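Local coordinates for protein YiiM (Escherichia coli, PDB 1O65) that is of unproven function but, as a MOSC-domain protein, probably binds a molybdenum cofactor and reduces nitrogenous compounds such as N-hydroxylated substrates, at residues 75-80 against 89-94; 191-194 against 198-201; 218-221 against 226-229. All blocks are in the same frame, centred on the assembly; numbering follows the deposited sequence.

Interaction 1. Residues 75-80 against 89-94; sequences EHYLYW and ELFVAP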
# COMPACT_ATOMS: atom_id res chain seq x y z
N GLU A 75 6.12 9.19 -7.32
CA GLU A 75 5.31 10.14 -8.10
C GLU A 75 4.45 11.03 -7.20
O GLU A 75 4.35 12.24 -7.45
CB GLU A 75 4.40 9.39 -9.08
CG GLU A 75 5.05 8.67 -10.23
CD GLU A 75 5.66 7.31 -9.98
OE1 GLU A 75 5.90 6.89 -8.83
OE2 GLU A 75 5.95 6.60 -11.00
N HIS A 76 3.90 10.54 -6.08
CA HIS A 76 3.03 11.34 -5.25
C HIS A 76 3.70 12.48 -4.52
O HIS A 76 3.00 13.40 -4.08
CB HIS A 76 2.23 10.51 -4.24
CG HIS A 76 1.42 9.40 -4.84
ND1 HIS A 76 0.87 9.48 -6.10
CD2 HIS A 76 1.08 8.19 -4.34
CE1 HIS A 76 0.26 8.34 -6.37
NE2 HIS A 76 0.36 7.55 -5.30
N TYR A 77 5.00 12.44 -4.29
CA TYR A 77 5.70 13.54 -3.62
C TYR A 77 5.66 14.78 -4.51
O TYR A 77 5.54 15.91 -4.00
CB TYR A 77 7.14 13.16 -3.25
CG TYR A 77 7.19 12.14 -2.12
CD1 TYR A 77 6.50 12.38 -0.94
CD2 TYR A 77 7.84 10.91 -2.27
CE1 TYR A 77 6.53 11.46 0.09
CE2 TYR A 77 7.86 9.98 -1.25
CZ TYR A 77 7.20 10.27 -0.07
OH TYR A 77 7.20 9.37 0.96
N LEU A 78 5.80 14.60 -5.82
CA LEU A 78 5.67 15.75 -6.73
C LEU A 78 4.32 16.43 -6.47
O LEU A 78 4.24 17.64 -6.23
CB LEU A 78 5.70 15.29 -8.19
CG LEU A 78 7.01 14.63 -8.65
CD1 LEU A 78 6.83 14.03 -10.05
CD2 LEU A 78 8.14 15.66 -8.64
N TYR A 79 3.23 15.65 -6.50
CA TYR A 79 1.93 16.21 -6.21
C TYR A 79 1.87 16.89 -4.85
O TYR A 79 1.35 18.01 -4.73
CB TYR A 79 0.84 15.13 -6.32
CG TYR A 79 -0.53 15.65 -5.90
CD1 TYR A 79 -1.37 16.28 -6.80
CD2 TYR A 79 -0.96 15.50 -4.60
CE1 TYR A 79 -2.61 16.75 -6.39
CE2 TYR A 79 -2.20 15.94 -4.19
CZ TYR A 79 -3.02 16.58 -5.08
OH TYR A 79 -4.25 17.04 -4.66
N TRP A 80 2.37 16.27 -3.78
CA TRP A 80 2.27 16.91 -2.47
C TRP A 80 3.12 18.17 -2.37
O TRP A 80 2.62 19.18 -1.86
CB TRP A 80 2.57 15.95 -1.33
CG TRP A 80 1.61 14.79 -1.27
CD1 TRP A 80 1.93 13.48 -1.33
CD2 TRP A 80 0.17 14.87 -1.15
NE1 TRP A 80 0.78 12.72 -1.28
CE2 TRP A 80 -0.31 13.54 -1.15
CE3 TRP A 80 -0.75 15.91 -1.03
CZ2 TRP A 80 -1.67 13.23 -1.03
CZ3 TRP A 80 -2.09 15.60 -0.89
CH2 TRP A 80 -2.56 14.27 -0.91
N GLU A 89 10.04 20.27 1.69
CA GLU A 89 11.14 19.46 2.14
C GLU A 89 10.65 18.20 2.86
O GLU A 89 11.43 17.26 2.99
CB GLU A 89 12.09 20.12 3.15
CG GLU A 89 12.05 21.58 3.38
CD GLU A 89 10.80 22.06 4.09
OE1 GLU A 89 10.74 21.87 5.32
OE2 GLU A 89 9.94 22.64 3.39
N LEU A 90 9.45 18.26 3.42
CA LEU A 90 8.90 17.12 4.12
C LEU A 90 8.47 16.02 3.16
O LEU A 90 8.43 14.86 3.56
CB LEU A 90 7.66 17.51 4.94
CG LEU A 90 7.84 18.59 5.99
CD1 LEU A 90 6.48 18.97 6.58
CD2 LEU A 90 8.84 18.16 7.06
N PHE A 91 8.17 16.37 1.92
CA PHE A 91 7.66 15.38 0.99
C PHE A 91 8.75 14.65 0.25
O PHE A 91 8.92 14.81 -0.97
CB PHE A 91 6.59 16.03 0.08
CG PHE A 91 5.41 16.50 0.91
CD1 PHE A 91 4.41 15.63 1.30
CD2 PHE A 91 5.35 17.82 1.35
CE1 PHE A 91 3.35 16.07 2.08
CE2 PHE A 91 4.29 18.26 2.12
CZ PHE A 91 3.28 17.38 2.49
N VAL A 92 9.49 13.80 0.97
CA VAL A 92 10.54 12.97 0.44
C VAL A 92 10.45 11.59 1.10
O VAL A 92 10.00 11.51 2.25
CB VAL A 92 11.95 13.54 0.63
CG1 VAL A 92 12.17 14.85 -0.09
CG2 VAL A 92 12.29 13.77 2.10
N ALA A 93 10.73 10.53 0.37
CA ALA A 93 10.68 9.18 0.95
C ALA A 93 11.62 9.15 2.16
O ALA A 93 12.67 9.80 2.12
CB ALA A 93 11.12 8.21 -0.14
N PRO A 94 11.27 8.48 3.24
CA PRO A 94 10.02 7.76 3.35
C PRO A 94 9.04 8.43 4.30
O PRO A 94 8.47 7.80 5.21
CB PRO A 94 10.49 6.42 3.93
CG PRO A 94 11.54 6.87 4.93
CD PRO A 94 12.24 8.02 4.28
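Tyr77 and Trp80, one helical turn apart on helix 75-83 of the MOSC domain, receive the loop that returns toward strand 100-102, and Phe91, at the centre of an inverse gamma turn in that loop, touches both. No hydrogen bond crosses; the contact is made by rings, a methyl and peptide backbone. The Tyr77 ring lies along the loop from residue 91 to 93. Val92 C sits over one of its faces, displaced toward the rim, while CE2 comes to 3.3 Å from Ala93 N and, further out, to 3.9 Å from the methyl CB of Ala93. Nearer the helix, Tyr77 CB lies 3.3 Å from Phe91 O, and Tyr77 CD1 meets Phe91 CB at 3.8 Å, close to the plane of the Phe91 ring. Trp80 comes to that same ring over a face: its CB stands 3.7 Å from the ring centroid, a CH-pi contact. The indole itself leads on past the phenylalanine, its five-membered ring tilted 29° to the Phe91 ring and slid so far aside that the two hardly overlap. With CG anti to the carbonyl carbon (chi1 -61°), the Trp80 indole is carried away from the loop toward helix 144-151, where Ile144, Leu147 and Thr151 receive it. Phe91 also meets the ring of Phe139, nearly parallel to it. Two polar ends are fixed from beyond the contact: Trp80 NE1 is hydrogen-bonded to Tyr72 OH, and Tyr77 OH, 3.5 Å from Ala93 CA, is hydrogen-bonded to Glu98 OE2.

Interaction 2. Residues 191-194 against 198-201; sequences WHMP and DQYH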
# COMPACT_ATOMS: atom_id res chain seq x y z
N TRP A 191 -13.68 3.87 -0.48
CA TRP A 191 -13.89 5.20 0.05
C TRP A 191 -14.53 6.24 -0.84
O TRP A 191 -14.80 7.35 -0.36
CB TRP A 191 -12.50 5.75 0.47
CG TRP A 191 -11.67 4.90 1.36
CD1 TRP A 191 -12.07 4.37 2.56
CD2 TRP A 191 -10.32 4.47 1.17
NE1 TRP A 191 -11.04 3.66 3.11
CE2 TRP A 191 -9.95 3.71 2.30
CE3 TRP A 191 -9.36 4.70 0.18
CZ2 TRP A 191 -8.69 3.12 2.46
CZ3 TRP A 191 -8.12 4.12 0.34
CH2 TRP A 191 -7.78 3.33 1.45
N HIS A 192 -14.72 6.02 -2.14
CA HIS A 192 -15.28 7.07 -2.98
C HIS A 192 -16.70 6.80 -3.44
O HIS A 192 -17.48 7.74 -3.59
CB HIS A 192 -14.40 7.29 -4.23
CG HIS A 192 -12.99 7.69 -3.95
ND1 HIS A 192 -11.99 7.58 -4.88
CD2 HIS A 192 -12.38 8.16 -2.84
CE1 HIS A 192 -10.84 7.99 -4.39
NE2 HIS A 192 -11.05 8.35 -3.12
N MET A 193 -17.06 5.55 -3.76
CA MET A 193 -18.39 5.30 -4.25
C MET A 193 -19.42 5.02 -3.18
O MET A 193 -19.12 4.65 -2.04
CB MET A 193 -18.43 4.19 -5.29
CG MET A 193 -17.47 3.04 -5.16
SD MET A 193 -18.16 1.50 -5.84
CE MET A 193 -19.05 0.90 -4.42
N PRO A 194 -20.68 5.26 -3.56
CA PRO A 194 -21.78 4.96 -2.64
C PRO A 194 -21.97 3.45 -2.56
O PRO A 194 -21.49 2.71 -3.40
CB PRO A 194 -23.00 5.65 -3.24
CG PRO A 194 -22.58 6.17 -4.56
CD PRO A 194 -21.08 6.27 -4.57
N ASP A 198 -22.65 -5.13 -5.58
CA ASP A 198 -21.95 -5.76 -6.67
C ASP A 198 -20.46 -5.42 -6.66
O ASP A 198 -19.61 -6.27 -6.91
CB ASP A 198 -22.55 -5.39 -8.03
CG ASP A 198 -23.87 -6.04 -8.34
OD1 ASP A 198 -24.22 -7.08 -7.74
OD2 ASP A 198 -24.57 -5.52 -9.25
N GLN A 199 -20.16 -4.17 -6.41
CA GLN A 199 -18.79 -3.68 -6.31
C GLN A 199 -18.11 -4.35 -5.12
O GLN A 199 -16.95 -4.76 -5.24
CB GLN A 199 -18.80 -2.17 -6.23
CG GLN A 199 -17.73 -1.43 -6.98
CD GLN A 199 -17.67 -1.73 -8.46
OE1 GLN A 199 -16.61 -1.95 -9.02
NE2 GLN A 199 -18.83 -1.78 -9.09
N TYR A 200 -18.83 -4.52 -4.00
CA TYR A 200 -18.25 -5.21 -2.85
C TYR A 200 -18.02 -6.68 -3.19
O TYR A 200 -16.97 -7.25 -2.85
CB TYR A 200 -19.07 -5.08 -1.56
CG TYR A 200 -19.36 -3.63 -1.22
CD1 TYR A 200 -18.36 -2.66 -1.41
CD2 TYR A 200 -20.57 -3.21 -0.73
CE1 TYR A 200 -18.58 -1.33 -1.16
CE2 TYR A 200 -20.80 -1.87 -0.45
CZ TYR A 200 -19.81 -0.95 -0.66
OH TYR A 200 -20.02 0.38 -0.39
N HIS A 201 -18.93 -7.29 -3.97
CA HIS A 201 -18.70 -8.70 -4.32
C HIS A 201 -17.44 -8.80 -5.20
O HIS A 201 -16.62 -9.70 -5.08
CB HIS A 201 -19.91 -9.30 -5.01
CG HIS A 201 -19.74 -10.70 -5.49
ND1 HIS A 201 -19.35 -10.98 -6.79
CD2 HIS A 201 -19.89 -11.89 -4.90
CE1 HIS A 201 -19.28 -12.30 -6.97
NE2 HIS A 201 -19.60 -12.87 -5.82
O HOH W 1 -18.37 2.00 -1.37
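Met193 reaches from the loop after helix 183-191 to Gln199 and Tyr200, in the first turn of helix 197-204, and supplies the apolar part of the contact. Its thioether lies across the aliphatic root of Gln199: SD approaches CG of Gln199 at 3.2 Å, and the methyl CE rests 3.6 Å from Gln199 CB. A bend at the last torsion of the methionine (chi3 -86°) turns that methyl toward the tyrosine, where CE meets CE1 of Tyr200 at 4.0 Å, obliquely to the ring. Gln199 itself bends at chi2, 56°, which takes its amide off to one side while CB and CG stay against the sulfur. With an alanine here the thioether is gone, which would probably leave Gln199 CB and CG and Tyr200 CE1 without their apolar neighbour and open a gap between loop and helix. Both segments belong to the YiiM-like three-helix domain, and the contact closes the short connection between its consecutive helices 183-191 and 197-204; Ile189 of the first helix also touches Gln199 and Tyr200. The polar part runs through one water, in the plane of the Tyr200 ring. This water donates to Met193 O at 2.8 Å and accepts from Tyr200 OH at a short 2.5 Å, so the phenol holds the loop backbone indirectly, with no direct hydrogen bond between the segments; Tyr200 OH also has a weak hydrogen bond with Arg220 NH1. Among aromatic contacts, Phe195 meets the Tyr200 ring edge-to-face. At the start of the helix, Asp196 OD2 accepts a hydrogen bond from Gln199 N.

Interaction 3. Residues 218-221 against 226-229; sequences QKRR and IEDF
A side-on, two-pronged salt bridge between Arg220 of helix 211-223 and Glu227 ties the end of this helix to the loop leading to helix 230-234. Arg220 gives one N-H to each carboxylate oxygen: NE to Glu227 OE1 at 2.7 Å and NH2 to Glu227 OE2, also at 2.7 Å. Both oxygens use their syn lone pairs, the usual geometry of a paired guanidinium and carboxylate. The NH2 bond is the straighter, 161° at the hydrogen, and OE2 lies close to the guanidinium plane; OE1 is tilted further from it, and the NE bond is bent to 149°. The two flat groups stand 30° apart, nearly coplanar. Arg220 runs extended from CG to NE toward the loop, whereas Glu227 folds back at its second side-chain torsion to bring its carboxylate alongside the arginine. Helix 211-223 is part of the YiiM-like three-helix domain, and Arg220, buried here, also joins it to helix 183-191 through Ala190 O (from NH2) and, weakly, Ile189 O (from NH1), and to helix 197-204 through a weak hydrogen bond between NH1 and Tyr200 OH. The positive group thus has carbonyl oxygens as well as the carboxylate around it, an environment likely to favour its charged form. Apolar groups also meet it. The CG2 methyl of Ile226 sits over the centre of one guanidinium face, 3.9 Å from CZ of Arg220. Phe229 presents its ring edge, with CE1 3.8 Å from Arg220 NH2. Asp228 OD2, before the turn into helix 230-234, caps Ser230 N with a hydrogen bond.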
# COMPACT_ATOMS: atom_id res chain seq x y z
N GLN A 218 -17.03 -7.64 3.68
CA GLN A 218 -18.14 -8.56 4.03
C GLN A 218 -19.10 -7.89 5.01
O GLN A 218 -20.32 -8.07 4.90
CB GLN A 218 -17.61 -9.87 4.59
CG GLN A 218 -18.70 -10.90 4.88
CD GLN A 218 -19.42 -11.37 3.64
OE1 GLN A 218 -18.91 -12.09 2.77
NE2 GLN A 218 -20.69 -10.98 3.53
N LYS A 219 -18.58 -7.11 5.98
CA LYS A 219 -19.50 -6.43 6.90
C LYS A 219 -20.42 -5.47 6.13
O LYS A 219 -21.58 -5.33 6.54
CB LYS A 219 -18.87 -5.66 8.04
CG LYS A 219 -18.13 -6.50 9.07
CD LYS A 219 -19.00 -7.60 9.60
CE LYS A 219 -18.39 -8.28 10.84
NZ LYS A 219 -19.36 -9.31 11.33
N ARG A 220 -19.93 -4.85 5.06
CA ARG A 220 -20.84 -3.94 4.34
C ARG A 220 -21.97 -4.71 3.65
O ARG A 220 -23.10 -4.22 3.68
CB ARG A 220 -20.08 -3.11 3.31
CG ARG A 220 -19.15 -2.07 3.99
CD ARG A 220 -18.43 -1.33 2.85
NE ARG A 220 -17.35 -0.50 3.35
CZ ARG A 220 -16.73 0.40 2.59
NH1 ARG A 220 -17.11 0.55 1.32
NH2 ARG A 220 -15.76 1.13 3.11
N ARG A 221 -21.68 -5.88 3.08
CA ARG A 221 -22.72 -6.61 2.37
C ARG A 221 -23.86 -7.00 3.32
O ARG A 221 -25.01 -6.85 2.93
CB ARG A 221 -22.23 -7.84 1.61
CG ARG A 221 -21.04 -7.58 0.69
CD ARG A 221 -20.80 -8.72 -0.27
NE ARG A 221 -21.89 -8.91 -1.24
CZ ARG A 221 -22.07 -10.07 -1.85
NH1 ARG A 221 -21.23 -11.09 -1.58
NH2 ARG A 221 -23.06 -10.22 -2.72
N ILE A 226 -22.07 1.49 4.85
CA ILE A 226 -20.65 1.79 4.81
C ILE A 226 -20.20 2.17 6.21
O ILE A 226 -20.76 3.12 6.76
CB ILE A 226 -20.41 2.96 3.82
CG1 ILE A 226 -20.92 2.52 2.44
CG2 ILE A 226 -18.94 3.35 3.79
CD1 ILE A 226 -20.82 3.55 1.35
N GLU A 227 -19.28 1.46 6.81
CA GLU A 227 -18.79 1.85 8.15
C GLU A 227 -18.25 3.29 8.13
O GLU A 227 -17.90 3.85 7.07
CB GLU A 227 -17.71 0.86 8.61
CG GLU A 227 -16.34 1.13 7.97
CD GLU A 227 -16.29 0.72 6.50
OE1 GLU A 227 -17.14 -0.05 6.00
OE2 GLU A 227 -15.42 1.21 5.76
N ASP A 228 -18.14 3.89 9.32
CA ASP A 228 -17.67 5.25 9.53
C ASP A 228 -16.17 5.43 9.43
O ASP A 228 -15.38 4.61 9.93
CB ASP A 228 -18.10 5.73 10.93
CG ASP A 228 -18.05 7.25 11.01
OD1 ASP A 228 -18.98 7.88 10.45
OD2 ASP A 228 -17.10 7.80 11.59
N PHE A 229 -15.73 6.52 8.83
CA PHE A 229 -14.31 6.78 8.64
C PHE A 229 -13.77 7.89 9.56
O PHE A 229 -12.54 8.07 9.59
CB PHE A 229 -14.02 7.24 7.21
CG PHE A 229 -14.56 6.45 6.07
CD1 PHE A 229 -14.66 5.08 6.12
CD2 PHE A 229 -14.92 7.09 4.89
CE1 PHE A 229 -15.16 4.36 5.05
CE2 PHE A 229 -15.40 6.37 3.81
CZ PHE A 229 -15.53 5.01 3.88

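Interactions 2 and 3 are neighbours, their centres about 10 Å apart, and they meet directly: Tyr200 OH lies 3.7 Å from Ile226 CG1, and Trp191 CD1 is 3.8 Å from Phe229 CZ, in a pair of rings packed edge-to-face. Together they tie helices 183-191, 197-204 and 211-223 to each other and to the loop that follows. Interaction 1 belongs instead to the MOSC domain; its centre is about 29 Å from that of interaction 2 and about 31 Å from that of interaction 3. It touches neither, its nearest atoms staying about 11 Å and 15 Å away.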